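Local coordinates for histidine phosphotransfer protein (Medicago truncatula, PDB 4G78), which probably relays phosphoryl groups, by way of an active histidine, from cytokinin sensor histidine kinases to response regulators in plant two-component signalling, at residues Asp25-Phe28 and Ser29-Lys33; Asp13-Ala16 and Ala17-Gln21; Phe72-Ile75 and Asp76-Ala79; Cys113-Cys116 and Leu117-Leu120. All coordinates share one frame; numbering follows the deposited sequence. Where two conformers were deposited one is given.

Contact 1 (Asp25-Phe28 and Ser29-Lys33)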
loop_
_atom_site.group_PDB
_atom_site.type_symbol
_atom_site.label_atom_id
_atom_site.label_comp_id
_atom_site.label_asym_id
_atom_site.label_seq_id
_atom_site.Cartn_x
_atom_site.Cartn_y
_atom_site.Cartn_z
ATOM N N ASP A 25 -8.795 -1.637 -2.402
ATOM C CA ASP A 25 -9.770 -2.012 -3.395
ATOM C C ASP A 25 -9.851 -3.532 -3.515
ATOM O O ASP A 25 -9.219 -4.272 -2.769
ATOM C CB ASP A 25 -9.484 -1.326 -4.755
ATOM C CG ASP A 25 -8.213 -1.783 -5.452
ATOM O OD1 ASP A 25 -7.911 -2.993 -5.462
ATOM O OD2 ASP A 25 -7.492 -0.933 -5.965
ATOM N N ASP A 26 -10.679 -3.982 -4.444
ATOM C CA ASP A 26 -10.999 -5.393 -4.517
ATOM C C ASP A 26 -9.783 -6.309 -4.723
ATOM O O ASP A 26 -9.879 -7.482 -4.400
ATOM C CB ASP A 26 -11.995 -5.663 -5.663
ATOM C CG ASP A 26 -12.563 -7.069 -5.572
ATOM O OD1 ASP A 26 -13.282 -7.345 -4.576
ATOM O OD2 ASP A 26 -12.326 -7.867 -6.480
ATOM N N GLN A 27 -8.668 -5.828 -5.262
ATOM C CA GLN A 27 -7.508 -6.743 -5.294
ATOM C C GLN A 27 -7.087 -7.160 -3.936
ATOM O O GLN A 27 -6.633 -8.317 -3.730
ATOM C CB GLN A 27 -6.369 -6.156 -6.114
ATOM C CG GLN A 27 -5.086 -7.019 -6.042
ATOM C CD GLN A 27 -5.215 -8.435 -6.547
ATOM O OE1 GLN A 27 -6.205 -8.808 -7.181
ATOM N NE2 GLN A 27 -4.205 -9.185 -6.267
ATOM N N PHE A 28 -7.203 -6.284 -2.934
ATOM C CA PHE A 28 -6.908 -6.676 -1.572
ATOM C C PHE A 28 -7.894 -7.768 -1.116
ATOM O O PHE A 28 -7.541 -8.748 -0.493
ATOM C CB PHE A 28 -6.921 -5.480 -0.633
ATOM C CG PHE A 28 -6.491 -5.830 0.757
ATOM C CD1 PHE A 28 -5.110 -5.909 1.041
ATOM C CD2 PHE A 28 -7.418 -6.076 1.749
ATOM C CE1 PHE A 28 -4.760 -6.254 2.329
ATOM C CE2 PHE A 28 -6.991 -6.399 3.044
ATOM C CZ PHE A 28 -5.643 -6.448 3.305
ATOM N N SER A 29 -9.194 -7.550 -1.431
ATOM C CA SER A 29 -10.185 -8.567 -1.124
ATOM C C SER A 29 -9.823 -9.914 -1.758
ATOM O O SER A 29 -10.057 -10.965 -1.138
ATOM C CB SER A 29 -11.566 -8.107 -1.649
ATOM O OG SER A 29 -11.937 -6.865 -1.147
ATOM N N GLN A 30 -9.328 -9.887 -2.963
ATOM C CA GLN A 30 -8.897 -11.151 -3.641
ATOM C C GLN A 30 -7.819 -11.812 -2.837
ATOM O O GLN A 30 -7.787 -13.043 -2.730
ATOM C CB GLN A 30 -8.442 -10.878 -5.044
ATOM C CG GLN A 30 -9.511 -10.386 -5.971
ATOM C CD GLN A 30 -10.641 -11.290 -6.151
ATOM O OE1 GLN A 30 -10.442 -12.532 -6.176
ATOM N NE2 GLN A 30 -11.847 -10.827 -6.211
ATOM N N LEU A 31 -6.853 -11.070 -2.335
ATOM C CA LEU A 31 -5.789 -11.666 -1.481
ATOM C C LEU A 31 -6.370 -12.277 -0.268
ATOM O O LEU A 31 -5.822 -13.272 0.248
ATOM C CB LEU A 31 -4.756 -10.640 -1.159
ATOM C CG LEU A 31 -3.937 -10.042 -2.263
ATOM C CD1 LEU A 31 -3.001 -8.954 -1.693
ATOM C CD2 LEU A 31 -3.174 -11.136 -3.077
ATOM N N GLN A 32 -7.384 -11.647 0.329
ATOM C CA GLN A 32 -7.949 -12.080 1.589
ATOM C C GLN A 32 -8.940 -13.219 1.464
ATOM O O GLN A 32 -9.285 -13.828 2.493
ATOM C CB GLN A 32 -8.756 -10.958 2.266
ATOM C CG GLN A 32 -7.899 -9.879 2.690
ATOM C CD GLN A 32 -8.826 -9.021 3.549
ATOM O OE1 GLN A 32 -8.540 -8.959 4.749
ATOM N NE2 GLN A 32 -9.850 -8.561 2.923
ATOM N N LYS A 33 -9.356 -13.525 0.257
ATOM C CA LYS A 33 -10.489 -14.475 0.125
ATOM C C LYS A 33 -10.134 -15.790 0.715
ATOM O O LYS A 33 -8.937 -16.237 0.619
ATOM C CB LYS A 33 -10.911 -14.515 -1.325
ATOM C CG LYS A 33 -9.876 -15.109 -2.285
ATOM C CD LYS A 33 -10.429 -15.086 -3.730
ATOM C CE LYS A 33 -9.327 -14.598 -4.684
ATOM N NZ LYS A 33 -9.139 -15.504 -5.847
#
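D26 and Q30 join their side chains one turn apart in the short, N-capped helix 26-32 of this HPt helix bundle. NE2 of Q30 donates to OD2 of D26 at 3.0 Å, and the bond is almost straight, 171° at the hydrogen. The carboxylate oxygen is met on its syn side but 29° out of the carboxylate plane, whereas it lies nearly in the amide plane of Q30. The first torsion of the glutamine sets CG beside its own backbone N and against O of D26; the bend that follows (chi2 -60°) brings the amide back to the carboxylate. With an alanine here, OD2 of D26 would probably lose this N-H partner, leaving the carboxylate freer to turn. On another side of the helix the buried ring of F28 meets the carbon chain of Q32 obliquely, CE2 of F28 lying 3.6 Å from CG of Q32; the ring also packs on V43 and M47 of helix 41-66 and L131 and L134 of helix 110-145. Q27 sends its NE2 to the carbonyl of S88, tying the helix to helix 72-89. What starts the turn is D25, an aspartate suited to the N-cap: its OD1 accepts from N of Q27 at 2.9 Å.

Contact 2 (Asp13-Ala16 and Ala17-Gln21)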
loop_
_atom_site.group_PDB
_atom_site.type_symbol
_atom_site.label_atom_id
_atom_site.label_comp_id
_atom_site.label_asym_id
_atom_site.label_seq_id
_atom_site.Cartn_x
_atom_site.Cartn_y
_atom_site.Cartn_z
ATOM N N ASP A 13 -14.678 -3.336 11.368
ATOM C CA ASP A 13 -14.948 -1.906 11.233
ATOM C C ASP A 13 -13.754 -1.182 10.581
ATOM O O ASP A 13 -13.914 -0.349 9.698
ATOM C CB ASP A 13 -15.255 -1.281 12.572
ATOM C CG ASP A 13 -16.626 -1.679 13.138
ATOM O OD1 ASP A 13 -17.467 -2.128 12.363
ATOM O OD2 ASP A 13 -16.788 -1.482 14.374
ATOM N N HIS A 14 -12.543 -1.520 11.062
ATOM C CA HIS A 14 -11.331 -0.870 10.533
ATOM C C HIS A 14 -11.117 -1.231 9.063
ATOM O O HIS A 14 -10.802 -0.384 8.244
ATOM C CB HIS A 14 -10.189 -1.347 11.420
ATOM C CG HIS A 14 -8.860 -0.830 10.880
ATOM N ND1 HIS A 14 -8.518 0.489 10.878
ATOM C CD2 HIS A 14 -7.821 -1.504 10.333
ATOM C CE1 HIS A 14 -7.330 0.645 10.322
ATOM N NE2 HIS A 14 -6.856 -0.546 10.001
ATOM N N GLU A 15 -11.262 -2.522 8.784
ATOM C CA GLU A 15 -11.104 -2.901 7.334
ATOM C C GLU A 15 -12.153 -2.226 6.478
ATOM O O GLU A 15 -11.815 -1.736 5.403
ATOM C CB GLU A 15 -11.194 -4.407 7.232
ATOM C CG GLU A 15 -10.931 -4.956 5.864
ATOM C CD GLU A 15 -11.033 -6.475 5.905
ATOM O OE1 GLU A 15 -10.071 -7.088 6.318
ATOM O OE2 GLU A 15 -12.110 -7.035 5.659
ATOM N N ALA A 16 -13.412 -2.234 6.922
ATOM C CA ALA A 16 -14.442 -1.587 6.124
ATOM C C ALA A 16 -14.133 -0.087 5.942
ATOM O O ALA A 16 -14.410 0.465 4.875
ATOM C CB ALA A 16 -15.812 -1.776 6.757
ATOM N N ALA A 17 -13.615 0.550 6.982
ATOM C CA ALA A 17 -13.260 1.976 6.874
ATOM C C ALA A 17 -12.157 2.169 5.845
ATOM O O ALA A 17 -12.171 3.150 5.090
ATOM C CB ALA A 17 -12.849 2.508 8.226
ATOM N N MET A 18 -11.185 1.269 5.817
ATOM C CA MET A 18 -10.114 1.352 4.825
ATOM C C MET A 18 -10.655 1.289 3.421
ATOM O O MET A 18 -10.186 2.003 2.518
ATOM C CB MET A 18 -9.050 0.310 5.070
ATOM C CG MET A 18 -8.216 0.509 6.288
ATOM S SD MET A 18 -6.862 -0.647 6.485
ATOM C CE MET A 18 -5.798 -0.091 5.138
ATOM N N PHE A 19 -11.625 0.400 3.164
ATOM C CA PHE A 19 -12.247 0.367 1.863
ATOM C C PHE A 19 -13.062 1.651 1.601
ATOM O O PHE A 19 -12.961 2.241 0.528
ATOM C CB PHE A 19 -13.174 -0.864 1.722
ATOM C CG PHE A 19 -12.420 -2.113 1.375
ATOM C CD1 PHE A 19 -12.179 -2.433 0.045
ATOM C CD2 PHE A 19 -11.933 -2.969 2.353
ATOM C CE1 PHE A 19 -11.487 -3.587 -0.301
ATOM C CE2 PHE A 19 -11.202 -4.116 2.007
ATOM C CZ PHE A 19 -10.987 -4.386 0.677
ATOM N N GLN A 20 -13.855 2.102 2.577
ATOM C CA GLN A 20 -14.742 3.235 2.328
ATOM C C GLN A 20 -13.943 4.485 1.995
ATOM O O GLN A 20 -14.350 5.300 1.163
ATOM C CB GLN A 20 -15.661 3.431 3.537
ATOM C CG GLN A 20 -16.803 4.389 3.257
ATOM C CD GLN A 20 -16.433 5.853 3.332
ATOM O OE1 GLN A 20 -15.477 6.232 4.023
ATOM N NE2 GLN A 20 -17.230 6.684 2.702
ATOM N N GLN A 21 -12.798 4.670 2.675
ATOM C CA GLN A 21 -11.918 5.814 2.465
ATOM C C GLN A 21 -10.959 5.626 1.292
ATOM O O GLN A 21 -10.176 6.512 0.982
ATOM C CB GLN A 21 -11.230 6.187 3.755
ATOM C CG GLN A 21 -12.169 6.859 4.749
ATOM C CD GLN A 21 -12.549 8.252 4.279
ATOM O OE1 GLN A 21 -11.651 9.128 4.265
ATOM N NE2 GLN A 21 -13.764 8.481 3.883
#
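The contact between H14 and M18 is a local, one-turn pairing of side chains on helix 6-20, the N-terminal helix that lies against helix 110-145 in this HPt helix bundle. CG of M18 sits over one face of the H14 imidazole, offset toward the rim, in a CH-pi contact 4.3 Å from the ring centroid. The sulfur follows on obliquely: SD of M18 is 4.1 Å from the same centroid, a sulfur-aromatic approach 40° off the ring normal, with NE2 of H14 its closest ring atom at 3.5 Å. With CG anti to the backbone N (chi1 175°), the imidazole of H14 is set beside the following turn, where the methionine chain crosses it. Methionine suits this buried place because its flexible, polarisable chain can follow both the ring and the residues N130 and L131 of the longer helix. The imidazole is fixed from outside: its NE2 is hydrogen-bonded to the carbonyl of N130, and Y133 meets the ring edge-to-face.

E15 and F19 run side by side, pointing the same way, with the carboxylate and ring planes 79° apart. CG of E15 lies in the plane of the phenyl ring at its edge, 4.0 Å from CE2 of F19, so it is the aliphatic part of the glutamate that borders the aromatic. F19 goes on to pack on F28 and S29 of helix 26-32. A16 and A17, small and exposed, occupy the outer side. Near the helix end, NE2 of Q21 donates to OE1 of Q20 at 2.8 Å.

Contact 3 (Phe72-Ile75 and Asp76-Ala79)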
loop_
_atom_site.group_PDB
_atom_site.type_symbol
_atom_site.label_atom_id
_atom_site.label_comp_id
_atom_site.label_asym_id
_atom_site.label_seq_id
_atom_site.Cartn_x
_atom_site.Cartn_y
_atom_site.Cartn_z
ATOM N N PHE A 72 14.111 12.648 -15.350
ATOM C CA PHE A 72 12.686 12.477 -15.357
ATOM C C PHE A 72 12.240 11.141 -15.934
ATOM O O PHE A 72 11.163 10.660 -15.523
ATOM C CB PHE A 72 12.014 13.675 -16.076
ATOM C CG PHE A 72 12.194 14.931 -15.282
ATOM C CD1 PHE A 72 11.365 15.227 -14.234
ATOM C CD2 PHE A 72 13.132 15.886 -15.631
ATOM C CE1 PHE A 72 11.540 16.349 -13.500
ATOM C CE2 PHE A 72 13.289 16.996 -14.882
ATOM C CZ PHE A 72 12.410 17.323 -13.825
ATOM N N LYS A 73 12.978 10.552 -16.889
ATOM C CA LYS A 73 12.586 9.260 -17.455
ATOM C C LYS A 73 12.682 8.183 -16.403
ATOM O O LYS A 73 11.810 7.371 -16.281
ATOM C CB LYS A 73 13.479 8.895 -18.677
ATOM C CG LYS A 73 13.204 9.786 -19.866
ATOM C CD LYS A 73 14.137 9.582 -21.009
ATOM C CE LYS A 73 13.721 10.422 -22.225
ATOM N NZ LYS A 73 14.842 11.133 -22.843
ATOM N N GLN A 74 13.714 8.237 -15.568
ATOM C CA GLN A 74 13.789 7.329 -14.441
ATOM C C GLN A 74 12.689 7.554 -13.404
ATOM O O GLN A 74 12.183 6.609 -12.836
ATOM C CB GLN A 74 15.176 7.374 -13.785
ATOM C CG GLN A 74 16.174 6.446 -14.377
ATOM C CD GLN A 74 15.684 4.991 -14.333
ATOM O OE1 GLN A 74 15.045 4.550 -15.237
ATOM N NE2 GLN A 74 16.002 4.284 -13.280
ATOM N N ILE A 75 12.387 8.788 -13.094
ATOM C CA ILE A 75 11.275 9.040 -12.178
ATOM C C ILE A 75 9.990 8.442 -12.664
ATOM O O ILE A 75 9.265 7.755 -11.955
ATOM C CB ILE A 75 11.072 10.549 -11.952
ATOM C CG1 ILE A 75 12.395 11.224 -11.460
ATOM C CG2 ILE A 75 9.943 10.685 -10.969
ATOM C CD1 ILE A 75 12.838 10.629 -10.168
ATOM N N ASP A 76 9.736 8.648 -13.955
ATOM C CA ASP A 76 8.547 8.081 -14.554
ATOM C C ASP A 76 8.565 6.542 -14.532
ATOM O O ASP A 76 7.540 5.920 -14.184
ATOM C CB ASP A 76 8.336 8.709 -15.934
ATOM C CG ASP A 76 6.943 8.440 -16.477
ATOM O OD1 ASP A 76 5.944 8.853 -16.103
ATOM O OD2 ASP A 76 7.040 7.549 -17.231
ATOM N N ALA A 77 9.714 5.934 -14.750
ATOM C CA ALA A 77 9.809 4.467 -14.704
ATOM C C ALA A 77 9.527 3.982 -13.273
ATOM O O ALA A 77 8.863 2.955 -13.093
ATOM C CB ALA A 77 11.139 4.041 -15.190
ATOM N N HIS A 78 10.083 4.637 -12.288
ATOM C CA HIS A 78 9.838 4.249 -10.897
ATOM C C HIS A 78 8.346 4.355 -10.566
ATOM O O HIS A 78 7.777 3.505 -9.916
ATOM C CB HIS A 78 10.656 5.085 -9.899
ATOM C CG HIS A 78 12.089 4.873 -9.847
ATOM N ND1 HIS A 78 12.666 3.627 -9.732
ATOM C CD2 HIS A 78 13.119 5.800 -9.785
ATOM C CE1 HIS A 78 14.017 3.800 -9.691
ATOM N NE2 HIS A 78 14.306 5.132 -9.753
ATOM N N ALA A 79 7.733 5.457 -10.974
ATOM C CA ALA A 79 6.299 5.665 -10.681
ATOM C C ALA A 79 5.474 4.551 -11.340
ATOM O O ALA A 79 4.532 4.051 -10.724
ATOM C CB ALA A 79 5.838 7.010 -11.145
#
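With CG anti to its carbonyl carbon (chi1 -71°), the imidazole of H78 is swung back along helix 72-89 toward Q74, whose own chain bends at CG (chi2 -57°) to cross it at a slant. The two side chains meet without a hydrogen bond: NE2 of Q74 lies 4.0 Å from NE2 of H78, and the amide and ring planes are 60° apart. O of Q74 lies oblique to the ring, 3.3 Å from CD2 of H78, and the same carbonyl oxygen takes the backbone N-H of H78, with N of H78 2.9 Å from O of Q74. A serine here lacks the ring, so the Q74 amide would probably be freer to turn and M61 would lose its contact with the imidazole. The helix also carries H80, the predicted phosphorylation site, two positions after H78.

A77 has only a methyl group, and its CB lies 3.9 Å from OE1 of Q74 on the exposed side. The inner side is given to I75, a branched hydrocarbon suited to a buried place. D76 forms a salt bridge through OD2 with R102.

Among the neighbouring helices, I75 fits between M61, A64 and L65 of helix 41-66 and F101 and C105 of helix 101-106; A79 adds to the contact with F101, while F72, at the start, reaches L110 and C113 of helix 110-145.

Contact 4 (Cys113-Cys116 and Leu117-Leu120)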
loop_
_atom_site.group_PDB
_atom_site.type_symbol
_atom_site.label_atom_id
_atom_site.label_comp_id
_atom_site.label_asym_id
_atom_site.label_seq_id
_atom_site.Cartn_x
_atom_site.Cartn_y
_atom_site.Cartn_z
ATOM N N CYS A 113 6.754 17.013 -9.722
ATOM C CA CYS A 113 7.248 15.717 -9.295
ATOM C C CYS A 113 7.434 15.676 -7.767
ATOM O O CYS A 113 7.141 14.635 -7.137
ATOM C CB CYS A 113 8.530 15.300 -9.996
ATOM S SG CYS A 113 8.374 14.862 -11.722
ATOM N N VAL A 114 7.961 16.767 -7.192
ATOM C CA VAL A 114 8.150 16.821 -5.740
ATOM C C VAL A 114 6.837 16.673 -5.090
ATOM O O VAL A 114 6.678 15.938 -4.103
ATOM C CB VAL A 114 8.857 18.148 -5.396
ATOM C CG1 VAL A 114 8.655 18.452 -3.944
ATOM C CG2 VAL A 114 10.328 18.081 -5.893
ATOM N N ARG A 115 5.810 17.421 -5.573
ATOM C CA ARG A 115 4.455 17.308 -4.943
ATOM C C ARG A 115 3.985 15.889 -5.021
ATOM O O ARG A 115 3.343 15.373 -4.076
ATOM C CB ARG A 115 3.516 18.268 -5.702
ATOM C CG ARG A 115 3.837 19.763 -5.393
ATOM C CD ARG A 115 2.627 20.590 -5.847
ATOM N NE ARG A 115 2.537 20.778 -7.248
ATOM C CZ ARG A 115 3.146 21.620 -8.030
ATOM N NH1 ARG A 115 4.014 22.522 -7.559
ATOM N NH2 ARG A 115 2.909 21.619 -9.356
ATOM N N CYS A 116 4.080 15.260 -6.203
ATOM C CA CYS A 116 3.647 13.900 -6.389
ATOM C C CYS A 116 4.345 12.953 -5.408
ATOM O O CYS A 116 3.743 12.062 -4.805
ATOM C CB CYS A 116 3.859 13.389 -7.821
ATOM S SG CYS A 116 2.904 14.254 -9.046
ATOM N N LEU A 117 5.659 13.107 -5.231
ATOM C CA LEU A 117 6.407 12.264 -4.289
ATOM C C LEU A 117 5.985 12.465 -2.842
ATOM O O LEU A 117 5.844 11.490 -2.078
ATOM C CB LEU A 117 7.903 12.439 -4.461
ATOM C CG LEU A 117 8.760 11.509 -3.547
ATOM C CD1 LEU A 117 8.398 10.026 -3.799
ATOM C CD2 LEU A 117 10.193 11.925 -3.617
ATOM N N GLN A 118 5.699 13.718 -2.478
ATOM C CA GLN A 118 5.223 13.955 -1.135
ATOM C C GLN A 118 3.850 13.250 -0.908
ATOM O O GLN A 118 3.690 12.615 0.140
ATOM C CB GLN A 118 5.076 15.452 -0.845
ATOM C CG GLN A 118 6.341 16.258 -0.773
ATOM C CD GLN A 118 6.224 17.765 -0.974
ATOM O OE1 GLN A 118 5.251 18.320 -1.477
ATOM N NE2 GLN A 118 7.322 18.351 -0.544
ATOM N N GLN A 119 3.004 13.316 -1.876
ATOM C CA GLN A 119 1.716 12.629 -1.747
ATOM C C GLN A 119 1.926 11.131 -1.677
ATOM O O GLN A 119 1.213 10.443 -0.938
ATOM C CB GLN A 119 0.828 12.996 -2.893
ATOM C CG GLN A 119 0.271 14.375 -2.828
ATOM C CD GLN A 119 -0.488 14.514 -1.465
ATOM O OE1 GLN A 119 -1.456 13.764 -1.201
ATOM N NE2 GLN A 119 0.059 15.416 -0.605
ATOM N N LEU A 120 2.820 10.620 -2.494
ATOM C CA LEU A 120 3.079 9.184 -2.529
ATOM C C LEU A 120 3.607 8.678 -1.198
ATOM O O LEU A 120 3.165 7.649 -0.651
ATOM C CB LEU A 120 4.047 8.879 -3.669
ATOM C CG LEU A 120 4.418 7.420 -3.845
ATOM C CD1 LEU A 120 3.186 6.563 -4.067
ATOM C CD2 LEU A 120 5.397 7.252 -4.991
HETATM O O HOH W 1 1.860 17.093 -2.463
#
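V114 and Q118 cross at a slant one turn apart on helix 110-145, the long C-terminal helix of the HPt bundle. The valine presents its CG1 methyl, which is anti to the backbone N (chi1 161°), to the end of the glutamine: NE2 of Q118 lies 3.7 Å from CG1 of V114, and CD of Q118 is 3.9 Å from the same methyl. Q118 is extended beyond CG and leans back over the preceding turn, with its CG 3.4 Å from O of V114. That carbonyl accepts the backbone N-H of Q118. A glutamine serves well at this exposed place, since its carbon chain can lie on the helix while the amide stays at the surface.

Q119 is turned differently. Its chain bends at CG (chi2 -56°), and a water joins its amide to the turn before: the water donates to O of R115 at 2.8 Å and accepts from NE2 of Q119 at 3.1 Å. O of R115 therefore has two donors, the water and the backbone N-H of Q119.

The buried side carries C113, C116, L117 and L120, small or aliphatic residues that meet the neighbouring helices. C113 and L117 both pack on L65 of helix 41-66, and L120 reaches L58 and M61 there; C113 and C116 face F104 of helix 101-106, and L120 also meets V94, V97 and C98 of helix 92-99.

In the fold
Along the chain the order is contact 2, on helix 6-20, contact 1, on helix 26-32, contact 3, on helix 72-89, and contact 4, on helix 110-145. They form two pairs, each with centres about 13 Å apart. Contacts 1 and 2 touch where F19 meets F28 and S29, joining two successive helices. Contacts 3 and 4 touch through F72 and C113, and both lie in the Hpt domain range. Between the pairs the centres are about 24 to 31 Å apart, with no direct touch. Helix 110-145 carries contact 4 and packs on contacts 1 and 2, linking both parts of the bundle, while contact 3 lies on the helix bearing H80, probably the phosphorylated histidine.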